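Side-chain contacts in Es1 family protein (Ehrlichia chaffeensis, PDB 3L3B), which probably takes part in isoprenoid biosynthesis through an amidotransferase-like domain of the DJ-1/PfpI family, its precise reaction not being established: residues L49-R53 / H54-F58; I154-C158 / I159-V163; D230-S233 / S234-Y238. All blocks are in the same frame, centred on the assembly; numbering follows the deposited sequence.

Contact 1 (L49-R53 / H54-F58); sequences LELDR and HNVNF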
loop_
_atom_site.group_PDB
_atom_site.type_symbol
_atom_site.label_atom_id
_atom_site.label_comp_id
_atom_site.label_asym_id
_atom_site.label_seq_id
_atom_site.Cartn_x
_atom_site.Cartn_y
_atom_site.Cartn_z
ATOM N N LEU B 49 2.546 6.376 -6.389
ATOM C CA LEU B 49 3.090 5.820 -7.644
ATOM C C LEU B 49 2.878 6.786 -8.809
ATOM O O LEU B 49 3.825 7.149 -9.500
ATOM C CB LEU B 49 2.460 4.455 -7.945
ATOM C CG LEU B 49 2.743 3.743 -9.260
ATOM C CD1 LEU B 49 4.175 3.342 -9.315
ATOM C CD2 LEU B 49 1.847 2.548 -9.444
ATOM N N GLU B 50 1.647 7.243 -8.995
ATOM C CA GLU B 50 1.327 8.195 -10.068
ATOM C C GLU B 50 1.915 9.591 -9.906
ATOM O O GLU B 50 2.287 10.214 -10.889
ATOM C CB GLU B 50 -0.188 8.257 -10.274
ATOM C CG GLU B 50 -0.721 6.904 -10.754
ATOM C CD GLU B 50 -0.106 6.541 -12.103
ATOM O OE1 GLU B 50 0.725 5.609 -12.150
ATOM O OE2 GLU B 50 -0.398 7.227 -13.098
ATOM N N LEU B 51 2.006 10.111 -8.684
ATOM C CA LEU B 51 2.787 11.339 -8.489
ATOM C C LEU B 51 4.207 11.106 -8.971
ATOM O O LEU B 51 4.737 11.895 -9.745
ATOM C CB LEU B 51 2.783 11.811 -7.030
ATOM C CG LEU B 51 1.449 12.378 -6.532
ATOM C CD1 LEU B 51 1.450 12.536 -5.019
ATOM C CD2 LEU B 51 1.120 13.742 -7.236
ATOM N N ASP B 52 4.820 10.005 -8.542
ATOM C CA ASP B 52 6.209 9.720 -8.908
ATOM C C ASP B 52 6.373 9.480 -10.435
ATOM O O ASP B 52 7.315 9.969 -11.060
ATOM C CB ASP B 52 6.791 8.572 -8.071
ATOM C CG ASP B 52 8.307 8.511 -8.191
ATOM O OD1 ASP B 52 8.974 9.471 -7.801
ATOM O OD2 ASP B 52 8.824 7.552 -8.752
ATOM N N ARG B 53 5.380 8.850 -11.056
ATOM C CA ARG B 53 5.417 8.622 -12.492
ATOM C C ARG B 53 5.483 9.939 -13.257
ATOM O O ARG B 53 6.022 9.987 -14.350
ATOM C CB ARG B 53 4.211 7.796 -12.948
ATOM C CG ARG B 53 4.247 7.355 -14.418
ATOM C CD ARG B 53 3.059 6.434 -14.835
ATOM N NE ARG B 53 1.799 7.191 -14.938
ATOM C CZ ARG B 53 1.515 8.087 -15.886
ATOM N NH1 ARG B 53 2.380 8.351 -16.872
ATOM N NH2 ARG B 53 0.348 8.739 -15.858
ATOM N N HIS B 54 4.921 10.998 -12.655
ATOM C CA HIS B 54 4.868 12.348 -13.207
ATOM C C HIS B 54 6.003 13.234 -12.717
ATOM O O HIS B 54 5.950 14.463 -12.921
ATOM C CB HIS B 54 3.551 12.997 -12.782
ATOM C CG HIS B 54 2.419 12.686 -13.685
ATOM N ND1 HIS B 54 1.370 11.879 -13.317
ATOM C CD2 HIS B 54 2.186 13.053 -14.963
ATOM C CE1 HIS B 54 0.520 11.785 -14.323
ATOM N NE2 HIS B 54 0.997 12.481 -15.336
ATOM N N ASN B 55 7.034 12.631 -12.100
ATOM C CA ASN B 55 8.172 13.390 -11.501
ATOM C C ASN B 55 7.716 14.476 -10.539
ATOM O O ASN B 55 8.282 15.565 -10.516
ATOM C CB ASN B 55 9.041 14.032 -12.585
ATOM C CG ASN B 55 9.603 13.021 -13.511
ATOM O OD1 ASN B 55 9.775 11.870 -13.133
ATOM N ND2 ASN B 55 9.844 13.406 -14.733
ATOM N N VAL B 56 6.651 14.183 -9.790
ATOM C CA VAL B 56 6.158 15.076 -8.744
ATOM C C VAL B 56 6.641 14.509 -7.431
ATOM O O VAL B 56 6.262 13.384 -7.028
ATOM C CB VAL B 56 4.624 15.189 -8.722
ATOM C CG1 VAL B 56 4.193 16.127 -7.590
ATOM C CG2 VAL B 56 4.094 15.646 -10.073
ATOM N N ASN B 57 7.520 15.252 -6.771
ATOM C CA ASN B 57 8.040 14.800 -5.481
ATOM C C ASN B 57 6.920 14.975 -4.458
ATOM O O ASN B 57 6.011 15.827 -4.641
ATOM C CB ASN B 57 9.293 15.625 -5.114
ATOM C CG ASN B 57 10.576 15.175 -5.908
ATOM O OD1 ASN B 57 10.569 14.175 -6.631
ATOM N ND2 ASN B 57 11.662 15.928 -5.763
ATOM N N PHE B 58 6.936 14.217 -3.379
ATOM C CA PHE B 58 5.886 14.414 -2.403
ATOM C C PHE B 58 6.341 14.252 -0.982
ATOM O O PHE B 58 7.405 13.673 -0.700
ATOM C CB PHE B 58 4.709 13.459 -2.678
ATOM C CG PHE B 58 5.102 11.985 -2.681
ATOM C CD1 PHE B 58 5.211 11.287 -1.514
ATOM C CD2 PHE B 58 5.342 11.322 -3.862
ATOM C CE1 PHE B 58 5.594 9.942 -1.518
ATOM C CE2 PHE B 58 5.702 9.986 -3.873
ATOM C CZ PHE B 58 5.831 9.314 -2.691
#
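Leu51 lays its isobutyl group against Val56 and Phe58, bridging the Schellman motif that ends helix 41-53 and turns the chain into strand 56-62 of a beta-alpha-beta unit. Leu51 CD2 meets Val56 CG1 at 3.9 Å, while Leu51 CB lies 4.1 Å from Phe58 CD2, oblique to the ring. The CB of Phe58 points toward the helix, and a first torsion that sets CG between backbone N and carbonyl carbon (chi1 58°) brings CD2 beside Leu51. These apolar groups suit a place where the helix faces strand 24-29, whose Ser26 and Val28 also touch Leu51.

The turn itself is closed by the backbone. Val56 N donates to Leu51 O at 3.0 Å, and Asn55 N to Asp52 O at 2.9 Å. Asn55 is the C-prime residue, and its positive phi of 53° is one that asparagine tolerates better than most residues with a side chain. His54 adds a further stitch: its ND1 and backbone N reach Glu50 O from opposite faces of the carbonyl plane, ND1 at 3.1 Å, and the imidazole rests on Ile232 and Ser233 of helix 221-238. Asp52 OD2 accepts a hydrogen bond from the backbone of Tyr222 of the second subunit.

Arg53 runs alongside His54, the guanidinium and imidazole planes 56° apart and NH2 of Arg53 3.4 Å from CE1 of His54. The bend at its third torsion brings two nitrogens side-on to one carboxylate oxygen in a salt bridge, Arg53 NE at 2.9 Å and NH2 at 3.2 Å from Glu50 OE2, which lies in the guanidinium plane.

Contact 2 (I154-C158 / I159-V163); sequences IGAVC and ISPAV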
loop_
_atom_site.group_PDB
_atom_site.type_symbol
_atom_site.label_atom_id
_atom_site.label_comp_id
_atom_site.label_asym_id
_atom_site.label_seq_id
_atom_site.Cartn_x
_atom_site.Cartn_y
_atom_site.Cartn_z
ATOM N N ILE B 154 -6.405 20.471 -5.361
ATOM C CA ILE B 154 -6.628 19.525 -4.303
ATOM C C ILE B 154 -7.302 18.299 -4.947
ATOM O O ILE B 154 -8.346 18.418 -5.589
ATOM C CB ILE B 154 -7.584 20.077 -3.226
ATOM C CG1 ILE B 154 -7.008 21.259 -2.462
ATOM C CG2 ILE B 154 -7.978 18.994 -2.194
ATOM C CD1 ILE B 154 -8.101 22.027 -1.657
ATOM N N GLY B 155 -6.676 17.131 -4.774
ATOM C CA GLY B 155 -7.224 15.856 -5.224
ATOM C C GLY B 155 -7.727 15.020 -4.060
ATOM O O GLY B 155 -7.123 15.031 -3.008
ATOM N N ALA B 156 -8.829 14.283 -4.255
ATOM C CA ALA B 156 -9.487 13.569 -3.169
ATOM C C ALA B 156 -10.054 12.261 -3.722
ATOM O O ALA B 156 -10.647 12.229 -4.796
ATOM C CB ALA B 156 -10.625 14.472 -2.476
ATOM N N VAL B 157 -9.817 11.173 -3.017
ATOM C CA VAL B 157 -10.169 9.846 -3.480
ATOM C C VAL B 157 -11.165 9.211 -2.502
ATOM O O VAL B 157 -11.090 9.389 -1.252
ATOM C CB VAL B 157 -8.902 8.962 -3.567
ATOM C CG1 VAL B 157 -9.224 7.534 -4.195
ATOM C CG2 VAL B 157 -7.777 9.719 -4.322
ATOM N N CYS B 158 -12.115 8.513 -3.079
ATOM C CA CYS B 158 -13.077 7.712 -2.353
ATOM C C CYS B 158 -14.060 8.548 -1.504
ATOM O O CYS B 158 -14.853 9.268 -2.066
ATOM C CB CYS B 158 -12.338 6.662 -1.546
ATOM S SG CYS B 158 -13.455 5.365 -1.177
ATOM N N ILE B 159 -14.025 8.468 -0.181
ATOM C CA ILE B 159 -14.908 9.326 0.628
ATOM C C ILE B 159 -14.341 10.739 0.828
ATOM O O ILE B 159 -15.071 11.682 1.191
ATOM C CB ILE B 159 -15.174 8.694 2.008
ATOM C CG1 ILE B 159 -16.414 9.291 2.680
ATOM C CG2 ILE B 159 -13.886 8.798 2.908
ATOM C CD1 ILE B 159 -17.763 9.174 1.882
ATOM N N SER B 160 -13.058 10.907 0.589
ATOM C CA SER B 160 -12.413 12.205 0.838
ATOM C C SER B 160 -13.098 13.393 0.119
ATOM O O SER B 160 -13.115 14.491 0.685
ATOM C CB SER B 160 -10.919 12.162 0.490
ATOM O OG SER B 160 -10.268 11.263 1.430
ATOM N N PRO B 161 -13.681 13.166 -1.073
ATOM C CA PRO B 161 -14.345 14.294 -1.733
ATOM C C PRO B 161 -15.471 14.888 -0.910
ATOM O O PRO B 161 -15.670 16.102 -0.957
ATOM C CB PRO B 161 -14.838 13.696 -3.057
ATOM C CG PRO B 161 -13.874 12.635 -3.380
ATOM C CD PRO B 161 -13.466 12.043 -2.015
ATOM N N ALA B 162 -16.195 14.036 -0.163
ATOM C CA ALA B 162 -17.301 14.453 0.699
ATOM C C ALA B 162 -16.790 15.329 1.818
ATOM O O ALA B 162 -17.388 16.376 2.139
ATOM C CB ALA B 162 -18.071 13.183 1.287
ATOM N N VAL B 163 -15.665 14.937 2.404
ATOM C CA VAL B 163 -15.062 15.717 3.451
ATOM C C VAL B 163 -14.560 17.082 2.950
ATOM O O VAL B 163 -14.704 18.090 3.666
ATOM C CB VAL B 163 -13.928 15.003 4.142
ATOM C CG1 VAL B 163 -13.407 15.867 5.355
ATOM C CG2 VAL B 163 -14.395 13.593 4.605
#
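The sharp turn from strand 154-157 into helix 160-168 has the form of a nucleophile elbow, the strand-turn-helix element that carries the reactive cysteine in the DJ-1/PfpI family. Cys158 stands at its apex, in the second position of a type II' beta turn running from Val157 to Ser160. Its phi of 68° and psi of -114° are unusual for a residue with a side chain, and such a backbone is a hallmark of the elbow. One bond closes the turn: Ser160 N donates to Val157 O at 3.1 Å.

Small and compact residues allow the helix to begin so close beneath the strand. Ala156 points its methyl at the first helical turn, where CB lies 3.8 Å from Ser160 CB and 3.8 Å from Pro161 CD; this single methyl fits snugly against the Ser160-Pro161 backbone. Proline suits the start of a helix because its nitrogen need not donate there. Pro161 CD packs 3.1 Å from Cys158 O, and Pro161 CG lies 3.5 Å from Ala156 O. With OG beside the backbone N and opposite the carbonyl carbon (chi1 -67°), Ser160 hydrogen-bonds to Pro114 O, tying the elbow to the residue that follows strand 110-113.

Cys158 SG lies 3.3 Å from the backbone N of Ile159, the next residue of the turn, and the side chain touches Glu43 of helix 41-53 and Met216. A sulfur presented on so tight a turn, beside a glutamate, is consistent with the nucleophile site of this family, although activity in this protein remains an inference.

Contact 3 (D230-S233 / S234-Y238); sequences DMIS and SMVNY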
loop_
_atom_site.group_PDB
_atom_site.type_symbol
_atom_site.label_atom_id
_atom_site.label_comp_id
_atom_site.label_asym_id
_atom_site.label_seq_id
_atom_site.Cartn_x
_atom_site.Cartn_y
_atom_site.Cartn_z
ATOM N N ASP B 230 -6.042 8.902 -13.743
ATOM C CA ASP B 230 -6.680 10.014 -14.440
ATOM C C ASP B 230 -6.749 11.293 -13.590
ATOM O O ASP B 230 -6.601 12.401 -14.099
ATOM C CB ASP B 230 -8.084 9.640 -14.847
ATOM C CG ASP B 230 -8.662 10.640 -15.851
ATOM O OD1 ASP B 230 -9.624 11.367 -15.502
ATOM O OD2 ASP B 230 -8.093 10.739 -16.955
ATOM N N MET B 231 -6.979 11.120 -12.290
ATOM C CA MET B 231 -7.054 12.239 -11.398
ATOM C C MET B 231 -5.718 12.988 -11.317
ATOM O O MET B 231 -5.673 14.192 -11.509
ATOM C CB MET B 231 -7.487 11.761 -10.014
ATOM C CG MET B 231 -7.803 12.918 -9.151
ATOM S SD MET B 231 -8.150 12.499 -7.480
ATOM C CE MET B 231 -6.510 12.204 -6.857
ATOM N N ILE B 232 -4.631 12.264 -11.079
ATOM C CA ILE B 232 -3.310 12.855 -10.899
ATOM C C ILE B 232 -2.842 13.477 -12.210
ATOM O O ILE B 232 -2.356 14.623 -12.201
ATOM C CB ILE B 232 -2.255 11.810 -10.428
ATOM C CG1 ILE B 232 -2.601 11.188 -9.049
ATOM C CG2 ILE B 232 -0.861 12.432 -10.476
ATOM C CD1 ILE B 232 -2.806 12.132 -7.847
ATOM N N SER B 233 -3.016 12.760 -13.332
ATOM C CA SER B 233 -2.815 13.358 -14.658
ATOM C C SER B 233 -3.504 14.710 -14.781
ATOM O O SER B 233 -2.883 15.685 -15.168
ATOM C CB SER B 233 -3.332 12.452 -15.795
ATOM O OG SER B 233 -2.649 11.208 -15.800
ATOM N N SER B 234 -4.795 14.755 -14.464
ATOM C CA SER B 234 -5.583 15.970 -14.637
ATOM C C SER B 234 -5.048 17.090 -13.770
ATOM O O SER B 234 -5.030 18.242 -14.173
ATOM C CB SER B 234 -7.046 15.715 -14.283
ATOM O OG SER B 234 -7.581 14.716 -15.131
ATOM N N MET B 235 -4.635 16.763 -12.559
ATOM C CA MET B 235 -4.032 17.765 -11.682
ATOM C C MET B 235 -2.722 18.293 -12.277
ATOM O O MET B 235 -2.481 19.495 -12.333
ATOM C CB MET B 235 -3.774 17.190 -10.274
ATOM C CG MET B 235 -5.033 16.864 -9.508
ATOM S SD MET B 235 -4.640 16.024 -7.956
ATOM C CE MET B 235 -4.211 17.575 -7.063
ATOM N N VAL B 236 -1.874 17.380 -12.710
ATOM C CA VAL B 236 -0.605 17.759 -13.321
ATOM C C VAL B 236 -0.797 18.588 -14.624
ATOM O O VAL B 236 -0.078 19.566 -14.852
ATOM C CB VAL B 236 0.289 16.513 -13.593
ATOM C CG1 VAL B 236 1.572 16.917 -14.337
ATOM C CG2 VAL B 236 0.630 15.768 -12.293
ATOM N N ASN B 237 -1.763 18.216 -15.465
ATOM C CA ASN B 237 -1.995 18.931 -16.713
ATOM C C ASN B 237 -2.517 20.322 -16.396
ATOM O O ASN B 237 -2.236 21.287 -17.117
ATOM C CB ASN B 237 -3.045 18.249 -17.589
ATOM C CG ASN B 237 -2.636 16.874 -18.059
ATOM O OD1 ASN B 237 -3.476 16.134 -18.569
ATOM N ND2 ASN B 237 -1.366 16.505 -17.869
ATOM N N TYR B 238 -3.304 20.416 -15.336
ATOM C CA TYR B 238 -3.785 21.707 -14.896
ATOM C C TYR B 238 -2.623 22.644 -14.539
ATOM O O TYR B 238 -2.696 23.827 -14.834
ATOM C CB TYR B 238 -4.763 21.592 -13.722
ATOM C CG TYR B 238 -5.241 22.944 -13.311
ATOM C CD1 TYR B 238 -6.380 23.497 -13.895
ATOM C CD2 TYR B 238 -4.501 23.721 -12.421
ATOM C CE1 TYR B 238 -6.803 24.775 -13.565
ATOM C CE2 TYR B 238 -4.916 24.998 -12.082
ATOM C CZ TYR B 238 -6.065 25.520 -12.658
ATOM O OH TYR B 238 -6.495 26.779 -12.316
#
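Asp230 O is gripped twice by Ser234, whose backbone N donates at 3.0 Å and whose hydroxyl OG donates at 2.7 Å. The two donors come from opposite faces of the carbonyl plane, each tilted out of it, as happens when a helical serine folds its hydroxyl back onto the preceding turn of an alpha-helix. The rotamer makes this possible: chi1 of -61° sets OG beside the backbone N, facing the carbonyl four residues earlier. Serine suits the position because its short arm satisfies its own hydroxyl within the helix. Ser233 does likewise, through the carbonyl of Gln229, whereas Asp230 OD1 is hydrogen-bonded to Ser201.

The backbone ladder continues regularly, with Met235 N bonded to Met231 O and Val236 N to Ile232 O at 2.8 Å. Beta-branched Val236 places CG2 3.2 Å from Ile232 O and 4.1 Å from Ile232 CG2, the two side chains crossing at an angle, one helical turn apart. A second apolar pairing comes from Met235 SD, 4.4 Å from Met231 CE and 4.3 Å from Ile232 CD1. Methionine is apt here, since its flexible, unbranched chain can shape itself to the sheet. On the exposed side, Asn237 curls back until its CG is 3.1 Å from Ser233 O.

The helix 221-238 thus lies over the sheet with Met231 and Met235 packed on Val112 of strand 110-113 and Phe210 of strand 209-212, while on the flank beside helix 41-53 Ile232 touches Leu51 and Ser233 touches Arg53.

How the contacts relate
From the N terminus the contacts follow in series, none enclosing or crossing another, and each joins neighbouring residues. Contact 1 rounds the end of helix 41-53 into strand 56-62; contact 2 turns strand 154-157 into helix 160-168; contact 3 lies within the C-terminal helix 221-238. Contacts 1 and 2 stay apart, their nearest atoms about 9 Å from one another, yet both belong to the same central sheet. Contact 3 joins them: one side of its helix abuts the residues of contact 1, and its methionines pack on Gly155 and Val157 of contact 2. The last helix therefore ties the first helix to the middle of the sheet.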